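Local atomic coordinates of rhodopsin (Todarodes pacificus, PDB entry 2Z73), a protein that detects light in squid vision, using 11-cis-retinal isomerization to activate G-protein signalling that leads to phospholipase C activation. Residues 133-136 and 137-141; 17-21 and 22-26; 76-79 and 80-84. All coordinates share one frame; numbering follows the deposited sequence.

Contact 1. Residues 133-136 and 137-141. With BOG (octyl beta-D-glucopyranoside), chain C.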
ATOM      1  N   ARG A 133      10.303  -6.019  10.821  1.00 50.45           N
ATOM      2  CA  ARG A 133      11.630  -5.498  10.530  1.00 54.03           C
ATOM      3  C   ARG A 133      12.339  -5.086  11.823  1.00 56.61           C
ATOM      4  O   ARG A 133      13.526  -5.358  12.005  1.00 54.15           O
ATOM      5  CB  ARG A 133      11.537  -4.311   9.577  1.00 52.55           C
ATOM      6  CG  ARG A 133      11.129  -4.669   8.151  1.00 52.06           C
ATOM      7  CD  ARG A 133      12.075  -5.675   7.507  1.00 51.29           C
ATOM      8  NE  ARG A 133      11.854  -7.027   8.027  1.00 53.67           N
ATOM      9  CZ  ARG A 133      12.657  -8.068   7.814  1.00 53.11           C
ATOM     10  NH1 ARG A 133      13.760  -7.943   7.083  1.00 52.05           N
ATOM     11  NH2 ARG A 133      12.357  -9.239   8.344  1.00 50.46           N
ATOM     12  N   TYR A 134      11.604  -4.438  12.720  1.00 58.76           N
ATOM     13  CA  TYR A 134      12.165  -4.012  13.993  1.00 60.07           C
ATOM     14  C   TYR A 134      12.578  -5.191  14.870  1.00 61.55           C
ATOM     15  O   TYR A 134      13.548  -5.092  15.615  1.00 63.79           O
ATOM     16  CB  TYR A 134      11.161  -3.150  14.760  1.00 60.61           C
ATOM     17  CG  TYR A 134      11.487  -3.006  16.232  1.00 60.13           C
ATOM     18  CD1 TYR A 134      10.711  -3.633  17.207  1.00 59.29           C
ATOM     19  CD2 TYR A 134      12.578  -2.248  16.648  1.00 59.82           C
ATOM     20  CE1 TYR A 134      11.016  -3.504  18.559  1.00 59.25           C
ATOM     21  CE2 TYR A 134      12.892  -2.114  17.989  1.00 59.10           C
ATOM     22  CZ  TYR A 134      12.107  -2.744  18.940  1.00 60.37           C
ATOM     23  OH  TYR A 134      12.429  -2.612  20.274  1.00 64.66           O
ATOM     24  N   ASN A 135      11.838  -6.295  14.796  1.00 62.32           N
ATOM     25  CA  ASN A 135      12.164  -7.468  15.607  1.00 64.17           C
ATOM     26  C   ASN A 135      13.380  -8.234  15.086  1.00 64.55           C
ATOM     27  O   ASN A 135      14.103  -8.866  15.854  1.00 63.23           O
ATOM     28  CB  ASN A 135      10.976  -8.427  15.684  1.00 66.54           C
ATOM     29  CG  ASN A 135       9.958  -8.013  16.722  1.00 69.26           C
ATOM     30  OD1 ASN A 135      10.305  -7.754  17.873  1.00 71.23           O
ATOM     31  ND2 ASN A 135       8.688  -7.963  16.324  1.00 71.89           N
ATOM     32  N   VAL A 136      13.598  -8.185  13.779  1.00 64.85           N
ATOM     33  CA  VAL A 136      14.724  -8.892  13.200  1.00 66.52           C
ATOM     34  C   VAL A 136      15.953  -8.002  13.033  1.00 66.06           C
ATOM     35  O   VAL A 136      17.079  -8.475  13.165  1.00 66.84           O
ATOM     36  CB  VAL A 136      14.347  -9.521  11.821  1.00 67.55           C
ATOM     37  CG1 VAL A 136      13.838  -8.455  10.874  1.00 69.38           C
ATOM     38  CG2 VAL A 136      15.557 -10.218  11.215  1.00 65.37           C
ATOM     39  N   ILE A 137      15.738  -6.717  12.760  1.00 65.22           N
ATOM     40  CA  ILE A 137      16.838  -5.776  12.568  1.00 63.77           C
ATOM     41  C   ILE A 137      16.890  -4.657  13.600  1.00 61.99           C
ATOM     42  O   ILE A 137      17.964  -4.200  13.955  1.00 62.31           O
ATOM     43  CB  ILE A 137      16.781  -5.109  11.177  1.00 64.26           C
ATOM     44  CG1 ILE A 137      16.968  -6.154  10.079  1.00 65.35           C
ATOM     45  CG2 ILE A 137      17.864  -4.047  11.065  1.00 65.82           C
ATOM     46  CD1 ILE A 137      18.337  -6.812  10.094  1.00 66.09           C
ATOM     47  N   GLY A 138      15.733  -4.208  14.066  1.00 61.88           N
ATOM     48  CA  GLY A 138      15.690  -3.128  15.035  1.00 63.48           C
ATOM     49  C   GLY A 138      16.245  -3.456  16.406  1.00 65.26           C
ATOM     50  O   GLY A 138      16.873  -2.610  17.044  1.00 64.14           O
ATOM     51  N   ARG A 139      16.013  -4.683  16.861  1.00 68.48           N
ATOM     52  CA  ARG A 139      16.487  -5.135  18.170  1.00 72.28           C
ATOM     53  C   ARG A 139      17.916  -5.674  18.075  1.00 74.13           C
ATOM     54  O   ARG A 139      18.450  -5.840  16.979  1.00 75.69           O
ATOM     55  CB  ARG A 139      15.544  -6.216  18.709  1.00 72.47           C
ATOM     56  CG  ARG A 139      14.078  -5.851  18.547  1.00 72.66           C
ATOM     57  CD  ARG A 139      13.125  -6.908  19.075  1.00 72.18           C
ATOM     58  NE  ARG A 139      13.048  -6.903  20.528  1.00 74.17           N
ATOM     59  CZ  ARG A 139      11.995  -7.334  21.216  1.00 77.15           C
ATOM     60  NH1 ARG A 139      10.930  -7.799  20.577  1.00 74.65           N
ATOM     61  NH2 ARG A 139      12.005  -7.306  22.543  1.00 79.74           N
ATOM     62  N   PRO A 140      18.565  -5.941  19.222  1.00 75.94           N
ATOM     63  CA  PRO A 140      19.936  -6.460  19.160  1.00 77.39           C
ATOM     64  C   PRO A 140      19.984  -7.909  18.655  1.00 78.76           C
ATOM     65  O   PRO A 140      19.058  -8.687  18.888  1.00 78.52           O
ATOM     66  CB  PRO A 140      20.421  -6.314  20.600  1.00 76.79           C
ATOM     67  CG  PRO A 140      19.174  -6.512  21.397  1.00 75.35           C
ATOM     68  CD  PRO A 140      18.149  -5.717  20.619  1.00 75.46           C
ATOM     69  N   MET A 141      21.067  -8.256  17.964  1.00 80.00           N
ATOM     70  CA  MET A 141      21.235  -9.595  17.404  1.00 80.41           C
ATOM     71  C   MET A 141      21.005 -10.707  18.415  1.00 78.18           C
ATOM     72  O   MET A 141      20.599 -11.809  18.056  1.00 77.99           O
ATOM     73  CB  MET A 141      22.631  -9.745  16.798  1.00 83.99           C
ATOM     74  CG  MET A 141      22.926  -8.759  15.673  1.00 88.98           C
ATOM     75  SD  MET A 141      24.567  -8.984  14.947  1.00 96.33           S
ATOM     76  CE  MET A 141      24.151  -9.822  13.400  1.00 92.94           C
TER
HETATM   77  C1  BOG C1005      13.090 -13.805   5.484  1.00100.97           C
HETATM   78  O1  BOG C1005      12.682 -12.523   5.701  1.00 93.99           O
HETATM   79  C2  BOG C1005      14.292 -13.572   4.605  1.00103.78           C
HETATM   80  O2  BOG C1005      13.963 -12.889   3.335  1.00105.33           O
HETATM   81  C3  BOG C1005      14.747 -14.943   4.386  1.00105.97           C
HETATM   82  O3  BOG C1005      15.861 -14.740   3.595  1.00105.83           O
HETATM   83  C4  BOG C1005      15.071 -15.634   5.773  1.00106.64           C
HETATM   84  O4  BOG C1005      15.511 -16.941   5.574  1.00107.27           O
HETATM   85  C5  BOG C1005      13.869 -15.824   6.598  1.00106.27           C
HETATM   86  O5  BOG C1005      13.435 -14.483   6.790  1.00103.92           O
HETATM   87  C6  BOG C1005      14.191 -16.503   7.995  1.00107.22           C
HETATM   88  O6  BOG C1005      12.895 -16.678   8.782  1.00106.49           O
HETATM   89  C1' BOG C1005      11.295 -12.689   5.609  1.00 83.53           C
HETATM   90  C2' BOG C1005      10.833 -11.441   6.174  1.00 77.28           C
HETATM   91  C3' BOG C1005       9.978 -10.906   5.076  1.00 71.90           C
HETATM   92  C4' BOG C1005      10.258  -9.516   5.180  1.00 67.89           C
HETATM   93  C5' BOG C1005       9.196  -8.880   4.364  1.00 61.85           C
HETATM   94  C6' BOG C1005       9.853  -7.684   3.941  1.00 59.91           C
HETATM   95  C7' BOG C1005       8.827  -7.085   3.068  1.00 60.11           C
HETATM   96  C8' BOG C1005       9.634  -6.317   2.175  1.00 54.52           C
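At the cytoplasmic end of helix 104-138, Arg133 O is shared by Ile137 N at 2.7 Å and Gly138 N at 3.2 Å, so that alpha-type and wider pi-type closures meet on one carbonyl just before the chain leaves helical geometry at Arg139. A weak bond from Arg139 N to Tyr134 O closes the last turn.

Arg139 folds back over this end and serves two neighbours. Its CG sits over one face of the Tyr134 ring, 3.9 Å from the ring centroid and 17° off the normal, a CH-pi contact. A bend at chi3 (76°) then turns the guanidinium back to Asn135, where NH1 gives OD1 a hydrogen bond of 2.8 Å that is almost in line with the amide C=O and close to the guanidinium plane. Gly138, lacking a side chain, lets the same tyrosine lie close, with CD2 3.6 Å from Gly138 CA.

Arg133 points elsewhere. Val136 CG1 lies on one face of its guanidinium, while the opposite face carries the octyl chain of the bound detergent, with NH2 3.4 Å from BOG C2'. Its NH1 forms a salt bridge with Glu256 of helix 246-286. Arg133 and Tyr134 belong to the DRY motif of class A receptors, and the Arg133 to Glu256 bridge corresponds to the ionic lock associated with their inactive state.

Contact 2. Residues 17-21 and 22-26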
ATOM      1  N   ILE A  17     -27.423   9.401  -7.566  1.00 50.93           N
ATOM      2  CA  ILE A  17     -26.656  10.037  -6.507  1.00 49.88           C
ATOM      3  C   ILE A  17     -26.805  11.556  -6.543  1.00 52.39           C
ATOM      4  O   ILE A  17     -26.733  12.164  -7.608  1.00 54.40           O
ATOM      5  CB  ILE A  17     -25.167   9.644  -6.685  1.00 51.05           C
ATOM      6  CG1 ILE A  17     -25.061   8.111  -6.730  1.00 46.38           C
ATOM      7  CG2 ILE A  17     -24.299  10.264  -5.577  1.00 50.93           C
ATOM      8  CD1 ILE A  17     -23.758   7.576  -7.256  1.00 42.68           C
ATOM      9  N   VAL A  18     -27.018  12.170  -5.380  1.00 49.62           N
ATOM     10  CA  VAL A  18     -27.169  13.619  -5.323  1.00 47.50           C
ATOM     11  C   VAL A  18     -25.799  14.257  -5.255  1.00 44.80           C
ATOM     12  O   VAL A  18     -25.142  14.181  -4.230  1.00 42.14           O
ATOM     13  CB  VAL A  18     -27.966  14.083  -4.074  1.00 50.56           C
ATOM     14  CG1 VAL A  18     -28.018  15.608  -4.023  1.00 46.63           C
ATOM     15  CG2 VAL A  18     -29.379  13.511  -4.105  1.00 48.77           C
ATOM     16  N   VAL A  19     -25.381  14.885  -6.349  1.00 44.08           N
ATOM     17  CA  VAL A  19     -24.093  15.563  -6.427  1.00 43.69           C
ATOM     18  C   VAL A  19     -24.043  16.805  -5.543  1.00 43.87           C
ATOM     19  O   VAL A  19     -24.921  17.654  -5.616  1.00 48.86           O
ATOM     20  CB  VAL A  19     -23.810  16.010  -7.860  1.00 44.56           C
ATOM     21  CG1 VAL A  19     -22.601  16.942  -7.891  1.00 41.99           C
ATOM     22  CG2 VAL A  19     -23.603  14.790  -8.750  1.00 43.85           C
ATOM     23  N   HIS A  20     -23.017  16.918  -4.712  1.00 45.30           N
ATOM     24  CA  HIS A  20     -22.884  18.075  -3.840  1.00 45.86           C
ATOM     25  C   HIS A  20     -22.834  19.324  -4.690  1.00 48.52           C
ATOM     26  O   HIS A  20     -22.167  19.348  -5.725  1.00 49.87           O
ATOM     27  CB  HIS A  20     -21.608  17.998  -3.013  1.00 45.38           C
ATOM     28  CG  HIS A  20     -21.518  19.046  -1.953  1.00 48.15           C
ATOM     29  ND1 HIS A  20     -21.337  20.379  -2.241  1.00 47.25           N
ATOM     30  CD2 HIS A  20     -21.613  18.959  -0.604  1.00 47.41           C
ATOM     31  CE1 HIS A  20     -21.326  21.070  -1.115  1.00 48.50           C
ATOM     32  NE2 HIS A  20     -21.491  20.233  -0.108  1.00 47.37           N
ATOM     33  N   PRO A  21     -23.539  20.385  -4.263  1.00 49.22           N
ATOM     34  CA  PRO A  21     -23.602  21.669  -4.963  1.00 48.14           C
ATOM     35  C   PRO A  21     -22.236  22.155  -5.429  1.00 49.44           C
ATOM     36  O   PRO A  21     -22.100  22.732  -6.507  1.00 51.32           O
ATOM     37  CB  PRO A  21     -24.214  22.587  -3.919  1.00 46.40           C
ATOM     38  CG  PRO A  21     -25.137  21.677  -3.198  1.00 45.90           C
ATOM     39  CD  PRO A  21     -24.292  20.451  -2.997  1.00 48.05           C
ATOM     40  N   HIS A  22     -21.221  21.914  -4.609  1.00 48.63           N
ATOM     41  CA  HIS A  22     -19.877  22.345  -4.942  1.00 46.28           C
ATOM     42  C   HIS A  22     -19.379  21.875  -6.296  1.00 46.06           C
ATOM     43  O   HIS A  22     -18.752  22.643  -7.025  1.00 49.75           O
ATOM     44  CB  HIS A  22     -18.880  21.898  -3.887  1.00 44.45           C
ATOM     45  CG  HIS A  22     -17.465  22.134  -4.294  1.00 49.31           C
ATOM     46  ND1 HIS A  22     -17.013  23.369  -4.705  1.00 49.65           N
ATOM     47  CD2 HIS A  22     -16.413  21.290  -4.412  1.00 52.82           C
ATOM     48  CE1 HIS A  22     -15.745  23.277  -5.058  1.00 51.11           C
ATOM     49  NE2 HIS A  22     -15.356  22.026  -4.890  1.00 55.27           N
ATOM     50  N   TRP A  23     -19.641  20.621  -6.640  1.00 45.13           N
ATOM     51  CA  TRP A  23     -19.178  20.096  -7.925  1.00 45.22           C
ATOM     52  C   TRP A  23     -20.086  20.534  -9.066  1.00 44.52           C
ATOM     53  O   TRP A  23     -19.739  20.421 -10.236  1.00 43.05           O
ATOM     54  CB  TRP A  23     -19.114  18.560  -7.887  1.00 44.59           C
ATOM     55  CG  TRP A  23     -18.234  17.993  -6.802  1.00 45.31           C
ATOM     56  CD1 TRP A  23     -18.634  17.234  -5.744  1.00 44.07           C
ATOM     57  CD2 TRP A  23     -16.814  18.142  -6.670  1.00 44.37           C
ATOM     58  NE1 TRP A  23     -17.558  16.902  -4.961  1.00 44.87           N
ATOM     59  CE2 TRP A  23     -16.428  17.448  -5.508  1.00 44.86           C
ATOM     60  CE3 TRP A  23     -15.833  18.797  -7.420  1.00 47.80           C
ATOM     61  CZ2 TRP A  23     -15.101  17.387  -5.074  1.00 45.45           C
ATOM     62  CZ3 TRP A  23     -14.510  18.742  -6.991  1.00 48.72           C
ATOM     63  CH2 TRP A  23     -14.156  18.040  -5.825  1.00 49.46           C
ATOM     64  N   ARG A  24     -21.249  21.057  -8.712  1.00 46.30           N
ATOM     65  CA  ARG A  24     -22.239  21.484  -9.689  1.00 46.17           C
ATOM     66  C   ARG A  24     -22.005  22.843 -10.315  1.00 47.68           C
ATOM     67  O   ARG A  24     -22.547  23.136 -11.374  1.00 48.87           O
ATOM     68  CB  ARG A  24     -23.614  21.445  -9.027  1.00 46.92           C
ATOM     69  CG  ARG A  24     -24.004  20.041  -8.623  1.00 49.08           C
ATOM     70  CD  ARG A  24     -24.841  19.979  -7.373  1.00 47.53           C
ATOM     71  NE  ARG A  24     -26.142  20.621  -7.511  1.00 46.77           N
ATOM     72  CZ  ARG A  24     -27.202  20.314  -6.762  1.00 48.36           C
ATOM     73  NH1 ARG A  24     -27.119  19.369  -5.828  1.00 37.97           N
ATOM     74  NH2 ARG A  24     -28.345  20.972  -6.934  1.00 48.58           N
ATOM     75  N   GLU A  25     -21.201  23.680  -9.680  1.00 49.01           N
ATOM     76  CA  GLU A  25     -20.973  25.005 -10.223  1.00 50.09           C
ATOM     77  C   GLU A  25     -19.921  25.046 -11.327  1.00 49.48           C
ATOM     78  O   GLU A  25     -19.752  26.063 -11.996  1.00 53.39           O
ATOM     79  CB  GLU A  25     -20.577  25.963  -9.099  1.00 49.66           C
ATOM     80  CG  GLU A  25     -19.130  25.877  -8.711  1.00 47.88           C
ATOM     81  CD  GLU A  25     -18.842  26.631  -7.446  1.00 49.34           C
ATOM     82  OE1 GLU A  25     -17.710  27.142  -7.311  1.00 53.18           O
ATOM     83  OE2 GLU A  25     -19.738  26.708  -6.582  1.00 48.27           O
ATOM     84  N   PHE A  26     -19.225  23.942 -11.541  1.00 48.05           N
ATOM     85  CA  PHE A  26     -18.185  23.923 -12.554  1.00 48.02           C
ATOM     86  C   PHE A  26     -18.664  23.518 -13.926  1.00 49.02           C
ATOM     87  O   PHE A  26     -19.713  22.897 -14.072  1.00 48.05           O
ATOM     88  CB  PHE A  26     -17.050  22.998 -12.118  1.00 44.32           C
ATOM     89  CG  PHE A  26     -16.457  23.372 -10.795  1.00 46.38           C
ATOM     90  CD1 PHE A  26     -15.554  24.428 -10.687  1.00 45.15           C
ATOM     91  CD2 PHE A  26     -16.825  22.688  -9.640  1.00 44.88           C
ATOM     92  CE1 PHE A  26     -15.028  24.793  -9.451  1.00 42.37           C
ATOM     93  CE2 PHE A  26     -16.299  23.053  -8.402  1.00 46.98           C
ATOM     94  CZ  PHE A  26     -15.398  24.108  -8.310  1.00 41.92           C
TER
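His20 caps the short helix 21-24 in the extracellular N-terminal segment: its ND1 accepts from His22 N at 2.8 Å, with an N-H...N angle of 168° and the donor close to the imidazole plane. A chi1 of -171° swings the ring away from its own backbone N and lets ND1 reach forward to the amide two residues on, a side-chain N-cap. Because ND1 is the acceptor, any ring proton is likely to sit on NE2.

The tight side gathers around Val19. Its CG1 presses on Arg24 CG at 3.5 Å and also on Trp23 CB at 3.8 Å, the valine and arginine side chains running antiparallel alongside one another. Trp23 continues this packing onto Tyr190, Ile191 and Ala297, and His22 is held by a bond from NE2 to Val292 O. The turn itself closes through Trp23 N to His20 O and Arg24 N to Pro21 O.

Looser contacts lie along the exposed residues. Pro21 CG rests over one face of the Arg24 guanidinium, 4.0 Å from NH1, and Val18 CG1 only skirts the same group. Glu25 N reaches Pro21 O weakly. Against this loose side the arginine tip is firmly tied: NH1 donates to Val19 O at 2.8 Å, almost straight down that C=O bond and within 8° of the guanidinium plane.

Contact 3. Residues 76-79 and 80-84. With PLM (palmitic acid), chain E.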
ATOM      1  N   LEU A  76      -0.840  -7.547   1.639  1.00 42.58           N
ATOM      2  CA  LEU A  76      -0.687  -6.251   0.982  1.00 40.80           C
ATOM      3  C   LEU A  76      -1.091  -6.371  -0.494  1.00 41.84           C
ATOM      4  O   LEU A  76      -1.793  -5.514  -1.033  1.00 41.88           O
ATOM      5  CB  LEU A  76       0.771  -5.801   1.062  1.00 41.84           C
ATOM      6  CG  LEU A  76       1.106  -4.322   1.238  1.00 42.41           C
ATOM      7  CD1 LEU A  76       2.561  -4.103   0.854  1.00 40.93           C
ATOM      8  CD2 LEU A  76       0.205  -3.446   0.378  1.00 44.78           C
ATOM      9  N   ALA A  77      -0.637  -7.438  -1.146  1.00 41.96           N
ATOM     10  CA  ALA A  77      -0.947  -7.656  -2.549  1.00 41.12           C
ATOM     11  C   ALA A  77      -2.438  -7.894  -2.766  1.00 42.02           C
ATOM     12  O   ALA A  77      -2.987  -7.467  -3.780  1.00 43.48           O
ATOM     13  CB  ALA A  77      -0.147  -8.825  -3.086  1.00 39.81           C
ATOM     14  N   PHE A  78      -3.091  -8.581  -1.833  1.00 41.79           N
ATOM     15  CA  PHE A  78      -4.526  -8.842  -1.967  1.00 43.93           C
ATOM     16  C   PHE A  78      -5.224  -7.489  -1.874  1.00 45.62           C
ATOM     17  O   PHE A  78      -6.157  -7.192  -2.626  1.00 46.20           O
ATOM     18  CB  PHE A  78      -5.032  -9.742  -0.834  1.00 45.88           C
ATOM     19  CG  PHE A  78      -6.502 -10.046  -0.913  1.00 48.45           C
ATOM     20  CD1 PHE A  78      -6.951 -11.252  -1.428  1.00 48.71           C
ATOM     21  CD2 PHE A  78      -7.444  -9.100  -0.520  1.00 49.59           C
ATOM     22  CE1 PHE A  78      -8.310 -11.512  -1.555  1.00 49.30           C
ATOM     23  CE2 PHE A  78      -8.810  -9.355  -0.645  1.00 49.24           C
ATOM     24  CZ  PHE A  78      -9.241 -10.558  -1.163  1.00 48.09           C
ATOM     25  N   SER A  79      -4.749  -6.684  -0.934  1.00 44.01           N
ATOM     26  CA  SER A  79      -5.267  -5.360  -0.708  1.00 42.04           C
ATOM     27  C   SER A  79      -5.156  -4.532  -1.978  1.00 41.18           C
ATOM     28  O   SER A  79      -6.141  -3.977  -2.468  1.00 40.72           O
ATOM     29  CB  SER A  79      -4.470  -4.686   0.412  1.00 43.76           C
ATOM     30  OG  SER A  79      -4.954  -3.392   0.703  1.00 47.91           O
ATOM     31  N   ASP A  80      -3.952  -4.451  -2.520  1.00 43.10           N
ATOM     32  CA  ASP A  80      -3.713  -3.675  -3.730  1.00 45.32           C
ATOM     33  C   ASP A  80      -4.421  -4.273  -4.933  1.00 46.54           C
ATOM     34  O   ASP A  80      -4.853  -3.551  -5.849  1.00 46.31           O
ATOM     35  CB  ASP A  80      -2.215  -3.559  -3.971  1.00 48.92           C
ATOM     36  CG  ASP A  80      -1.522  -2.782  -2.878  1.00 52.23           C
ATOM     37  OD1 ASP A  80      -0.273  -2.830  -2.793  1.00 54.88           O
ATOM     38  OD2 ASP A  80      -2.233  -2.118  -2.103  1.00 50.93           O
ATOM     39  N   PHE A  81      -4.558  -5.592  -4.941  1.00 45.63           N
ATOM     40  CA  PHE A  81      -5.249  -6.242  -6.037  1.00 44.66           C
ATOM     41  C   PHE A  81      -6.697  -5.742  -6.100  1.00 43.62           C
ATOM     42  O   PHE A  81      -7.140  -5.235  -7.126  1.00 44.03           O
ATOM     43  CB  PHE A  81      -5.274  -7.762  -5.851  1.00 44.63           C
ATOM     44  CG  PHE A  81      -6.042  -8.473  -6.931  1.00 44.94           C
ATOM     45  CD1 PHE A  81      -5.444  -8.764  -8.147  1.00 40.57           C
ATOM     46  CD2 PHE A  81      -7.388  -8.783  -6.758  1.00 42.89           C
ATOM     47  CE1 PHE A  81      -6.173  -9.345  -9.169  1.00 41.81           C
ATOM     48  CE2 PHE A  81      -8.128  -9.368  -7.777  1.00 40.53           C
ATOM     49  CZ  PHE A  81      -7.521  -9.648  -8.984  1.00 39.98           C
ATOM     50  N   THR A  82      -7.409  -5.898  -4.983  1.00 42.03           N
ATOM     51  CA  THR A  82      -8.807  -5.504  -4.868  1.00 42.13           C
ATOM     52  C   THR A  82      -9.017  -4.016  -5.131  1.00 41.65           C
ATOM     53  O   THR A  82     -10.029  -3.619  -5.698  1.00 43.07           O
ATOM     54  CB  THR A  82      -9.384  -5.827  -3.456  1.00 44.03           C
ATOM     55  OG1 THR A  82      -8.924  -7.109  -3.024  1.00 40.98           O
ATOM     56  CG2 THR A  82     -10.911  -5.843  -3.489  1.00 40.92           C
ATOM     57  N   PHE A  83      -8.072  -3.191  -4.697  1.00 41.44           N
ATOM     58  CA  PHE A  83      -8.192  -1.751  -4.918  1.00 41.19           C
ATOM     59  C   PHE A  83      -8.214  -1.493  -6.424  1.00 38.54           C
ATOM     60  O   PHE A  83      -9.113  -0.847  -6.956  1.00 39.02           O
ATOM     61  CB  PHE A  83      -6.995  -1.020  -4.317  1.00 43.61           C
ATOM     62  CG  PHE A  83      -7.163   0.465  -4.263  1.00 40.78           C
ATOM     63  CD1 PHE A  83      -7.577   1.081  -3.086  1.00 40.97           C
ATOM     64  CD2 PHE A  83      -6.929   1.248  -5.389  1.00 39.35           C
ATOM     65  CE1 PHE A  83      -7.757   2.454  -3.026  1.00 40.32           C
ATOM     66  CE2 PHE A  83      -7.104   2.623  -5.346  1.00 39.23           C
ATOM     67  CZ  PHE A  83      -7.518   3.232  -4.163  1.00 41.65           C
ATOM     68  N   SER A  84      -7.199  -2.012  -7.100  1.00 39.85           N
ATOM     69  CA  SER A  84      -7.066  -1.841  -8.532  1.00 39.47           C
ATOM     70  C   SER A  84      -8.261  -2.397  -9.306  1.00 39.56           C
ATOM     71  O   SER A  84      -8.701  -1.788 -10.288  1.00 39.61           O
ATOM     72  CB  SER A  84      -5.772  -2.511  -9.011  1.00 38.86           C
ATOM     73  OG  SER A  84      -4.661  -2.079  -8.221  1.00 35.20           O
TER
HETATM   74  C1  PLM E1001      -4.222 -21.728  -3.536  1.00 70.61           C
HETATM   75  O2  PLM E1001      -4.387 -22.435  -4.522  1.00 68.14           O
HETATM   76  C2  PLM E1001      -3.528 -20.373  -3.702  1.00 70.91           C
HETATM   77  C3  PLM E1001      -4.406 -19.177  -3.308  1.00 70.14           C
HETATM   78  C4  PLM E1001      -4.550 -18.208  -4.476  1.00 69.46           C
HETATM   79  C5  PLM E1001      -5.160 -16.906  -4.042  1.00 68.77           C
HETATM   80  C6  PLM E1001      -5.289 -15.986  -5.231  1.00 67.87           C
HETATM   81  C7  PLM E1001      -6.341 -14.930  -4.971  1.00 67.50           C
HETATM   82  C8  PLM E1001      -6.513 -13.975  -6.163  1.00 67.42           C
HETATM   83  C9  PLM E1001      -7.215 -12.676  -5.762  1.00 67.60           C
HETATM   84  CA  PLM E1001      -8.711 -12.736  -5.967  1.00 67.48           C
HETATM   85  CB  PLM E1001      -9.414 -11.787  -5.017  1.00 66.79           C
HETATM   86  CC  PLM E1001     -10.839 -11.516  -5.457  1.00 65.53           C
HETATM   87  CD  PLM E1001     -11.530 -10.572  -4.495  1.00 62.41           C
HETATM   88  CE  PLM E1001     -12.262  -9.490  -5.252  1.00 63.97           C
HETATM   89  CF  PLM E1001     -13.761  -9.519  -5.009  1.00 63.33           C
HETATM   90  CG  PLM E1001     -14.474  -8.416  -5.784  1.00 63.51           C
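Phe78 and Thr82, one turn apart on transmembrane helix 70-87, are joined by two hydrogen bonds. Phe78 O accepts both, from Thr82 N at 3.0 Å and from Thr82 OG1 at 2.8 Å, and the two donors arrive from opposite faces of the carbonyl plane. The threonine hydroxyl, anti to its own carbonyl carbon (chi1 -41°), is thereby turned back along the helix. Ser84 repeats the device a little further on, its OG giving a 2.8 Å bond to Asp80 O beside the regular backbone bond. Ordinary helical bonds, such as Asp80 N to Leu76 O at 2.8 Å, carry the rest of the backbone.

Apolar contacts face the lipid. Phe78 CE1 lies 3.6 Å from palmitic acid atom CB, and the same chain crosses one face of the Phe81 ring, with C9 3.9 Å above its plane.

A third group surrounds the Asp80 carboxylate, toward the interior. Leu76 CD2 comes within 3.3 Å of Asp80 OD1, placing a methyl group against the carboxylate. Asp80 OD2 and Ser79 OG both hydrogen-bond to Ser122 OG of helix 104-138, while the aspartate also packs on Asn52 and Asn311. Replacing Asp80 by an alanine is likely to leave Ser122 without its carboxylate partner and to open a gap beside Leu76 CD2.

Asp80 belongs to the LAxxD signature of class A receptors, and Asn311 to the NPxxY motif. Burial and the methyl beside it would probably favour the neutral form of this acid, though the hydrogen bond with Ser122 may offset this, while threonine and serine hydroxyls turned onto backbone carbonyls satisfy their own polarity inside the membrane.

The three contacts mark three levels of one receptor. Contact 2 lies on the extracellular side and contact 1 on the cytoplasmic side, on opposite sides of the chain's centre, with their centres about 51 Å apart. Contact 3 lies within the membrane, its centre about 28 Å from that of contact 1 and 30 Å from that of contact 2; none of them touch. Retinal relates two of them: the Phe83 side chain is about 5 Å from it and that of Trp23 about 12 Å. Helix 104-138 carries contact 1 and also supplies Ser122 to contact 3, so the same helix spans from the membrane interior to the cytoplasmic end.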